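Local coordinates for putative O-Methyltransferase (Corynebacterium glutamicum, PDB 3DR5), which probably transfers a methyl group from S-adenosyl-L-methionine to an oxygen of a substrate that has not been identified, at residues Leu44-Ala49 with Gly71-Asn76; Tyr130-Gly135 with Ala158-Asp163; Leu78-Thr83 with Pro108-Phe113. All coordinates share one frame; numbering follows the deposited sequence.

In the fold
All three contacts belong to one Rossmann-like, class I methyltransferase fold built on a mixed sheet of seven strands. Contact 1 packs helix 39-51 on helix 67-77. The first segment of contact 3 follows directly on helix 67-77; the contact ties this loop to the start of strand 111-114, outermost in this chain. Contact 2, last to open along the chain, pairs strands 130-135 and 157-161. The centres of contacts 1 and 2 lie about 11 Å apart, those of 1 and 3 about 12 Å, and those of 2 and 3 about 17 Å. L48 meets V160 and L75 meets R110; contact 2 forms the buried sheet centre, while contacts 1 and 3 also touch the second subunit.

Contact 1. Residues Leu44-Ala49 with Gly71-Asn76; sequences LLTTLA and GLYILN
The Y73 ring meets helix 39-51 at its edge, near the ring plane, where OG1 of T46 stands 3.8 Å from CD1; V22 of helix 20-31 also touches this side chain. The ring leads away from the interface, and its OH bonds to E39 and R26. This is helix-helix packing in the layer that covers the Rossmann-like sheet: the local axes come within 7.3 Å and cross at -38°. T46 OG1 donates to Y73 O at 2.8 Å, rising 36° out of that carbonyl plane, and also pairs with G42 O of its own helix, so two carbonyls share the hydroxyl. With OG1 beside the backbone N (chi1 -56°), CG2 is left to face N76. The side facing the sheet is apolar. CB of L45 lies 4.2 Å from CB of Y73 and also approaches CG1 of I74, while L132 of strand 130-135 touches both A49 and I74. The methyl of A49 is close to the backbone of I74, its CB 3.3 Å from the carbonyl O. CG2 of T46 rests on CB of N76 at 3.8 Å, and a water donates to both T46 OG1 and N76 OD1, the latter at 2.9 Å.

Contact 2. Residues Tyr130-Gly135 with Ala158-Asp163; sequences YQLVFG and ALVLAD
Backbone hydrogen bonds join L132-G135 to A158-L161 as neighbouring parallel strands in the middle of the Rossmann-like sheet. V133 N donates to A158 O, V160 N to V133 O at 2.7 Å, and G135 N to V160 O at 2.8 Å; the last two are nearly straight at the hydrogen, 173° and 171°. The two outer bonds, A158 N to Q131 O and A162 N to G135 O, are longer at 3.2 Å each, and the first of them forms where the chain turns a corner at Q131. Beside the second, a water donates to both G135 O and A162 O, linking the two backbones.

Apolar contacts line both faces. On the face bearing L132, F134, A158 and V160, CD1 of L132 meets CG2 of V160 at 4.0 Å, and the F134 ring, with CG anti to the backbone N (chi1 171°), extends along the strand so that CD1 approaches CG1 of V160. The far end of the same ring reaches the methyl of A162, CZ to CB 3.8 Å. Helix 39-51 covers this face through L45, L48 and A49. On the opposite face CG1 of V133 packs on CD1 of L159 at 3.8 Å, and helix 142-152 lies over L159 and L161.

Strand 59-63 pairs with the other edge of 130-135, its backbone bonding to Q131, L132 and F134. With five backbone bonds across the pair, more to strand 59-63, and hydrocarbon on both faces, the two strands form a buried, largely nonpolar centre of the sheet.

Contact 3. Residues Leu78-Thr83 with Pro108-Phe113; sequences LADNTT and PSRVRF
The guanidinium of R110 reaches into the turn after helix 67-77. Its NE donates to T82 O at 2.9 Å, the oxygen tilted 15° from the guanidinium plane, and NH2 adds a weak bond of 3.3 Å to the same oxygen. D80 O lies 3.2 Å above one face of the group, offset toward the rim, at too poor an angle for a hydrogen bond to NE. D80 OD1, 3.8 Å from NH1, forms a long salt bridge, probably through charge alone, since it stands well out of that plane. Bends at chi2 and chi3 (-62° and -47°) fold the chain to this position. A water at the edge of the plane accepts from NH2 and donates to L78 O.

Next, T82 OG1 donates to A79 O at 2.7 Å, reinforcing the type I turn A79-T82, whose own bond from T82 N is weak. The D80 carboxylate is bonded by H216 and H217 from the C-terminal histidine tag of the second subunit, a non-native setting; L75 packs against R110. T83 CA makes a CH...O contact of 3.1 Å with R110 O. Here strands 83-87 and 111-114 begin side by side, at the outer, parallel edge of a Rossmann-like methyltransferase sheet.

Contact 1. Residues Leu44-Ala49 with Gly71-Asn76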
loop_
_atom_site.group_PDB
_atom_site.type_symbol
_atom_site.label_atom_id
_atom_site.label_comp_id
_atom_site.label_asym_id
_atom_site.label_seq_id
_atom_site.Cartn_x
_atom_site.Cartn_y
_atom_site.Cartn_z
ATOM N N LEU A 44 1.397 -5.824 2.814
ATOM C CA LEU A 44 1.563 -4.528 2.156
ATOM C C LEU A 44 3.007 -4.414 1.619
ATOM O O LEU A 44 3.233 -3.795 0.572
ATOM C CB LEU A 44 1.283 -3.368 3.120
ATOM C CG LEU A 44 1.638 -1.988 2.537
ATOM C CD1 LEU A 44 0.870 -1.767 1.237
ATOM C CD2 LEU A 44 1.313 -0.890 3.546
ATOM N N LEU A 45 3.988 -4.990 2.324
ATOM C CA LEU A 45 5.380 -4.933 1.850
ATOM C C LEU A 45 5.491 -5.729 0.535
ATOM O O LEU A 45 6.170 -5.314 -0.400
ATOM C CB LEU A 45 6.358 -5.487 2.914
ATOM C CG LEU A 45 6.498 -4.605 4.169
ATOM C CD1 LEU A 45 7.530 -5.218 5.116
ATOM C CD2 LEU A 45 6.926 -3.183 3.768
ATOM N N THR A 46 4.814 -6.869 0.466
ATOM C CA THR A 46 4.817 -7.688 -0.744
ATOM C C THR A 46 4.176 -6.901 -1.896
ATOM O O THR A 46 4.642 -6.955 -3.027
ATOM C CB THR A 46 4.016 -8.983 -0.524
ATOM O OG1 THR A 46 4.553 -9.678 0.604
ATOM C CG2 THR A 46 4.090 -9.879 -1.741
ATOM N N THR A 47 3.101 -6.173 -1.596
ATOM C CA THR A 47 2.390 -5.378 -2.593
ATOM C C THR A 47 3.279 -4.293 -3.185
ATOM O O THR A 47 3.310 -4.106 -4.402
ATOM C CB THR A 47 1.144 -4.700 -1.985
ATOM O OG1 THR A 47 0.242 -5.698 -1.493
ATOM C CG2 THR A 47 0.428 -3.842 -3.034
ATOM N N LEU A 48 4.001 -3.576 -2.327
ATOM C CA LEU A 48 4.880 -2.514 -2.804
ATOM C C LEU A 48 6.080 -3.082 -3.550
ATOM O O LEU A 48 6.543 -2.493 -4.530
ATOM C CB LEU A 48 5.350 -1.638 -1.637
ATOM C CG LEU A 48 4.221 -0.861 -0.935
ATOM C CD1 LEU A 48 4.787 -0.066 0.247
ATOM C CD2 LEU A 48 3.536 0.077 -1.938
ATOM N N ALA A 49 6.588 -4.224 -3.089
ATOM C CA ALA A 49 7.726 -4.846 -3.749
ATOM C C ALA A 49 7.277 -5.315 -5.130
ATOM O O ALA A 49 8.057 -5.306 -6.081
ATOM C CB ALA A 49 8.245 -6.040 -2.924
ATOM N N GLY A 71 12.309 -9.417 4.868
ATOM C CA GLY A 71 12.863 -9.782 3.576
ATOM C C GLY A 71 12.080 -10.821 2.809
ATOM O O GLY A 71 12.038 -10.796 1.575
ATOM N N LEU A 72 11.486 -11.757 3.539
ATOM C CA LEU A 72 10.702 -12.814 2.921
ATOM C C LEU A 72 9.447 -12.231 2.269
ATOM O O LEU A 72 9.020 -12.686 1.205
ATOM C CB LEU A 72 10.327 -13.885 3.959
ATOM C CG LEU A 72 11.479 -14.830 4.359
ATOM C CD1 LEU A 72 11.034 -15.732 5.511
ATOM C CD2 LEU A 72 11.896 -15.687 3.160
ATOM N N TYR A 73 8.848 -11.232 2.909
ATOM C CA TYR A 73 7.647 -10.596 2.362
ATOM C C TYR A 73 8.005 -9.812 1.108
ATOM O O TYR A 73 7.276 -9.820 0.130
ATOM C CB TYR A 73 7.041 -9.646 3.386
ATOM C CG TYR A 73 6.271 -10.339 4.469
ATOM C CD1 TYR A 73 5.062 -10.982 4.185
ATOM C CD2 TYR A 73 6.723 -10.319 5.787
ATOM C CE1 TYR A 73 4.320 -11.581 5.193
ATOM C CE2 TYR A 73 5.988 -10.917 6.807
ATOM C CZ TYR A 73 4.792 -11.539 6.505
ATOM O OH TYR A 73 4.049 -12.088 7.517
ATOM N N ILE A 74 9.145 -9.139 1.156
ATOM C CA ILE A 74 9.627 -8.349 0.038
ATOM C C ILE A 74 10.031 -9.245 -1.134
ATOM O O ILE A 74 9.667 -8.974 -2.276
ATOM C CB ILE A 74 10.821 -7.451 0.486
ATOM C CG1 ILE A 74 10.306 -6.348 1.416
ATOM C CG2 ILE A 74 11.532 -6.855 -0.723
ATOM C CD1 ILE A 74 11.379 -5.367 1.877
ATOM N N LEU A 75 10.775 -10.316 -0.849
ATOM C CA LEU A 75 11.218 -11.244 -1.889
ATOM C C LEU A 75 10.052 -11.896 -2.629
ATOM O O LEU A 75 10.169 -12.237 -3.803
ATOM C CB LEU A 75 12.154 -12.308 -1.288
ATOM C CG LEU A 75 13.547 -11.757 -0.943
ATOM C CD1 LEU A 75 14.320 -12.758 -0.077
ATOM C CD2 LEU A 75 14.302 -11.453 -2.239
ATOM N N ASN A 76 8.926 -12.059 -1.943
ATOM C CA ASN A 76 7.737 -12.640 -2.565
ATOM C C ASN A 76 7.285 -11.820 -3.776
ATOM O O ASN A 76 6.882 -12.386 -4.793
ATOM C CB ASN A 76 6.589 -12.702 -1.559
ATOM C CG ASN A 76 6.600 -13.972 -0.730
ATOM O OD1 ASN A 76 6.030 -14.024 0.369
ATOM N ND2 ASN A 76 7.233 -15.008 -1.257
HETATM O O HOH W 1 3.655 -12.349 0.810
#

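Contact 2. Residues Tyr130-Gly135 with Ala158-Asp163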
loop_
_atom_site.group_PDB
_atom_site.type_symbol
_atom_site.label_atom_id
_atom_site.label_comp_id
_atom_site.label_asym_id
_atom_site.label_seq_id
_atom_site.Cartn_x
_atom_site.Cartn_y
_atom_site.Cartn_z
ATOM N N TYR A 130 17.350 2.334 -6.020
ATOM C CA TYR A 130 16.442 1.467 -5.299
ATOM C C TYR A 130 14.976 1.834 -5.441
ATOM O O TYR A 130 14.608 3.005 -5.412
ATOM C CB TYR A 130 16.869 1.441 -3.827
ATOM C CG TYR A 130 18.265 0.877 -3.633
ATOM C CD1 TYR A 130 18.473 -0.501 -3.542
ATOM C CD2 TYR A 130 19.386 1.713 -3.648
ATOM C CE1 TYR A 130 19.759 -1.039 -3.458
ATOM C CE2 TYR A 130 20.676 1.190 -3.566
ATOM C CZ TYR A 130 20.854 -0.194 -3.479
ATOM O OH TYR A 130 22.126 -0.718 -3.396
ATOM N N GLN A 131 14.145 0.806 -5.582
ATOM C CA GLN A 131 12.706 0.969 -5.747
ATOM C C GLN A 131 11.929 0.867 -4.433
ATOM O O GLN A 131 10.762 1.261 -4.358
ATOM C CB GLN A 131 12.178 -0.099 -6.703
ATOM C CG GLN A 131 12.139 -1.493 -6.055
ATOM C CD GLN A 131 12.002 -2.631 -7.054
ATOM O OE1 GLN A 131 10.910 -3.151 -7.276
ATOM N NE2 GLN A 131 13.111 -3.010 -7.670
ATOM N N LEU A 132 12.569 0.337 -3.397
ATOM C CA LEU A 132 11.885 0.162 -2.120
ATOM C C LEU A 132 12.863 0.079 -0.955
ATOM O O LEU A 132 13.857 -0.648 -1.007
ATOM C CB LEU A 132 11.024 -1.115 -2.162
ATOM C CG LEU A 132 10.325 -1.602 -0.879
ATOM C CD1 LEU A 132 9.209 -0.633 -0.501
ATOM C CD2 LEU A 132 9.757 -3.008 -1.084
ATOM N N VAL A 133 12.579 0.837 0.096
ATOM C CA VAL A 133 13.411 0.823 1.280
ATOM C C VAL A 133 12.513 0.723 2.512
ATOM O O VAL A 133 11.614 1.541 2.720
ATOM C CB VAL A 133 14.298 2.096 1.370
ATOM C CG1 VAL A 133 15.142 2.065 2.648
ATOM C CG2 VAL A 133 15.201 2.182 0.140
ATOM N N PHE A 134 12.746 -0.307 3.313
ATOM C CA PHE A 134 12.001 -0.518 4.541
ATOM C C PHE A 134 12.953 -0.215 5.690
ATOM O O PHE A 134 14.085 -0.721 5.740
ATOM C CB PHE A 134 11.519 -1.968 4.677
ATOM C CG PHE A 134 10.930 -2.274 6.025
ATOM C CD1 PHE A 134 9.595 -1.991 6.301
ATOM C CD2 PHE A 134 11.727 -2.813 7.035
ATOM C CE1 PHE A 134 9.065 -2.229 7.578
ATOM C CE2 PHE A 134 11.212 -3.051 8.312
ATOM C CZ PHE A 134 9.874 -2.765 8.584
ATOM N N GLY A 135 12.493 0.624 6.609
ATOM C CA GLY A 135 13.310 0.968 7.752
ATOM C C GLY A 135 12.639 0.713 9.094
ATOM O O GLY A 135 11.488 1.098 9.317
ATOM N N ALA A 158 9.402 3.745 -2.978
ATOM C CA ALA A 158 8.825 3.984 -1.666
ATOM C C ALA A 158 9.726 3.723 -0.485
ATOM O O ALA A 158 10.422 2.709 -0.437
ATOM C CB ALA A 158 7.548 3.168 -1.499
ATOM N N LEU A 159 9.683 4.642 0.475
ATOM C CA LEU A 159 10.403 4.494 1.725
ATOM C C LEU A 159 9.292 4.138 2.732
ATOM O O LEU A 159 8.310 4.878 2.883
ATOM C CB LEU A 159 11.070 5.816 2.144
ATOM C CG LEU A 159 11.671 5.864 3.555
ATOM C CD1 LEU A 159 12.790 4.832 3.699
ATOM C CD2 LEU A 159 12.207 7.270 3.798
ATOM N N VAL A 160 9.437 2.999 3.404
ATOM C CA VAL A 160 8.460 2.541 4.391
ATOM C C VAL A 160 9.054 2.589 5.798
ATOM O O VAL A 160 10.025 1.885 6.098
ATOM C CB VAL A 160 7.989 1.106 4.071
ATOM C CG1 VAL A 160 6.928 0.677 5.066
ATOM C CG2 VAL A 160 7.424 1.057 2.652
ATOM N N LEU A 161 8.466 3.422 6.659
ATOM C CA LEU A 161 8.949 3.598 8.032
ATOM C C LEU A 161 8.010 2.999 9.073
ATOM O O LEU A 161 6.947 3.549 9.364
ATOM C CB LEU A 161 9.162 5.091 8.318
ATOM C CG LEU A 161 10.055 5.816 7.293
ATOM C CD1 LEU A 161 10.026 7.328 7.541
ATOM C CD2 LEU A 161 11.478 5.279 7.377
ATOM N N ALA A 162 8.417 1.868 9.637
ATOM C CA ALA A 162 7.621 1.173 10.648
ATOM C C ALA A 162 7.502 1.924 11.974
ATOM O O ALA A 162 8.441 2.602 12.398
ATOM C CB ALA A 162 8.206 -0.208 10.904
ATOM N N ASP A 163 6.336 1.786 12.613
ATOM C CA ASP A 163 6.042 2.389 13.917
ATOM C C ASP A 163 6.451 3.852 14.069
ATOM O O ASP A 163 6.706 4.309 15.178
ATOM C CB ASP A 163 6.722 1.586 15.023
ATOM C CG ASP A 163 6.452 0.101 14.919
ATOM O OD1 ASP A 163 5.309 -0.266 14.588
ATOM O OD2 ASP A 163 7.376 -0.705 15.180
HETATM O O HOH W 2 11.303 2.840 11.497
#

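Contact 3. Residues Leu78-Thr83 with Pro108-Phe113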
loop_
_atom_site.group_PDB
_atom_site.type_symbol
_atom_site.label_atom_id
_atom_site.label_comp_id
_atom_site.label_asym_id
_atom_site.label_seq_id
_atom_site.Cartn_x
_atom_site.Cartn_y
_atom_site.Cartn_z
ATOM N N LEU A 78 9.132 -8.886 -5.257
ATOM C CA LEU A 78 10.234 -8.367 -6.057
ATOM C C LEU A 78 10.515 -9.153 -7.350
ATOM O O LEU A 78 10.466 -10.382 -7.358
ATOM C CB LEU A 78 11.492 -8.340 -5.190
ATOM C CG LEU A 78 12.387 -7.105 -5.062
ATOM C CD1 LEU A 78 11.547 -5.851 -4.849
ATOM C CD2 LEU A 78 13.356 -7.318 -3.894
ATOM N N ALA A 79 10.801 -8.443 -8.441
ATOM C CA ALA A 79 11.130 -9.100 -9.707
ATOM C C ALA A 79 12.456 -9.876 -9.495
ATOM O O ALA A 79 13.363 -9.430 -8.765
ATOM C CB ALA A 79 11.289 -8.065 -10.810
ATOM N N ASP A 80 12.568 -11.033 -10.146
ATOM C CA ASP A 80 13.743 -11.901 -10.010
ATOM C C ASP A 80 15.104 -11.296 -10.303
ATOM O O ASP A 80 16.108 -11.716 -9.713
ATOM C CB ASP A 80 13.568 -13.171 -10.850
ATOM C CG ASP A 80 12.387 -14.008 -10.396
ATOM O OD1 ASP A 80 11.907 -13.773 -9.267
ATOM O OD2 ASP A 80 11.954 -14.907 -11.159
ATOM N N ASN A 81 15.138 -10.308 -11.190
ATOM C CA ASN A 81 16.394 -9.669 -11.555
ATOM C C ASN A 81 16.770 -8.474 -10.682
ATOM O O ASN A 81 17.328 -7.483 -11.164
ATOM C CB ASN A 81 16.365 -9.262 -13.031
ATOM C CG ASN A 81 15.311 -8.227 -13.334
ATOM O OD1 ASN A 81 14.282 -8.163 -12.666
ATOM N ND2 ASN A 81 15.552 -7.418 -14.364
ATOM N N THR A 82 16.452 -8.575 -9.395
ATOM C CA THR A 82 16.780 -7.532 -8.426
ATOM C C THR A 82 17.278 -8.254 -7.176
ATOM O O THR A 82 17.153 -9.476 -7.064
ATOM C CB THR A 82 15.548 -6.686 -8.026
ATOM O OG1 THR A 82 14.595 -7.521 -7.352
ATOM C CG2 THR A 82 14.898 -6.056 -9.254
ATOM N N THR A 83 17.854 -7.510 -6.241
ATOM C CA THR A 83 18.343 -8.119 -5.006
ATOM C C THR A 83 17.725 -7.452 -3.778
ATOM O O THR A 83 17.157 -6.353 -3.858
ATOM C CB THR A 83 19.888 -7.995 -4.846
ATOM O OG1 THR A 83 20.248 -6.610 -4.725
ATOM C CG2 THR A 83 20.624 -8.606 -6.038
ATOM N N PRO A 108 21.403 -17.499 -2.843
ATOM C CA PRO A 108 22.242 -16.496 -2.172
ATOM C C PRO A 108 22.462 -15.253 -3.032
ATOM O O PRO A 108 22.791 -14.183 -2.529
ATOM C CB PRO A 108 23.560 -17.242 -1.922
ATOM C CG PRO A 108 23.165 -18.686 -1.930
ATOM C CD PRO A 108 22.124 -18.774 -3.006
ATOM N N SER A 109 22.295 -15.419 -4.338
ATOM C CA SER A 109 22.476 -14.337 -5.303
ATOM C C SER A 109 21.380 -13.272 -5.258
ATOM O O SER A 109 21.549 -12.173 -5.788
ATOM C CB SER A 109 22.550 -14.925 -6.708
ATOM O OG SER A 109 21.620 -15.987 -6.844
ATOM N N ARG A 110 20.262 -13.608 -4.620
ATOM C CA ARG A 110 19.129 -12.695 -4.509
ATOM C C ARG A 110 19.230 -11.765 -3.301
ATOM O O ARG A 110 18.583 -10.722 -3.253
ATOM C CB ARG A 110 17.825 -13.484 -4.403
ATOM C CG ARG A 110 17.407 -14.260 -5.641
ATOM C CD ARG A 110 17.169 -13.340 -6.828
ATOM N NE ARG A 110 16.347 -12.162 -6.531
ATOM C CZ ARG A 110 15.032 -12.177 -6.334
ATOM N NH1 ARG A 110 14.361 -13.312 -6.399
ATOM N NH2 ARG A 110 14.382 -11.040 -6.117
ATOM N N VAL A 111 20.052 -12.147 -2.332
ATOM C CA VAL A 111 20.218 -11.364 -1.115
ATOM C C VAL A 111 21.649 -10.884 -0.882
ATOM O O VAL A 111 22.611 -11.506 -1.328
ATOM C CB VAL A 111 19.765 -12.167 0.123
ATOM C CG1 VAL A 111 20.125 -11.418 1.396
ATOM C CG2 VAL A 111 18.255 -12.410 0.075
ATOM N N ARG A 112 21.769 -9.774 -0.166
ATOM C CA ARG A 112 23.053 -9.190 0.155
ATOM C C ARG A 112 22.951 -8.632 1.575
ATOM O O ARG A 112 22.060 -7.827 1.866
ATOM C CB ARG A 112 23.340 -8.074 -0.857
ATOM C CG ARG A 112 24.500 -7.176 -0.530
ATOM C CD ARG A 112 24.172 -5.759 -0.977
ATOM N NE ARG A 112 25.231 -5.173 -1.789
ATOM C CZ ARG A 112 25.151 -3.981 -2.374
ATOM N NH1 ARG A 112 24.058 -3.233 -2.239
ATOM N NH2 ARG A 112 26.170 -3.538 -3.091
ATOM N N PHE A 113 23.852 -9.050 2.460
ATOM C CA PHE A 113 23.808 -8.546 3.825
ATOM C C PHE A 113 24.992 -7.631 4.129
ATOM O O PHE A 113 26.152 -7.997 3.929
ATOM C CB PHE A 113 23.773 -9.696 4.839
ATOM C CG PHE A 113 23.129 -9.319 6.157
ATOM C CD1 PHE A 113 21.850 -9.773 6.479
ATOM C CD2 PHE A 113 23.780 -8.472 7.047
ATOM C CE1 PHE A 113 21.224 -9.378 7.668
ATOM C CE2 PHE A 113 23.171 -8.074 8.237
ATOM C CZ PHE A 113 21.888 -8.527 8.550
HETATM O O HOH W 3 11.784 -12.013 -5.733
#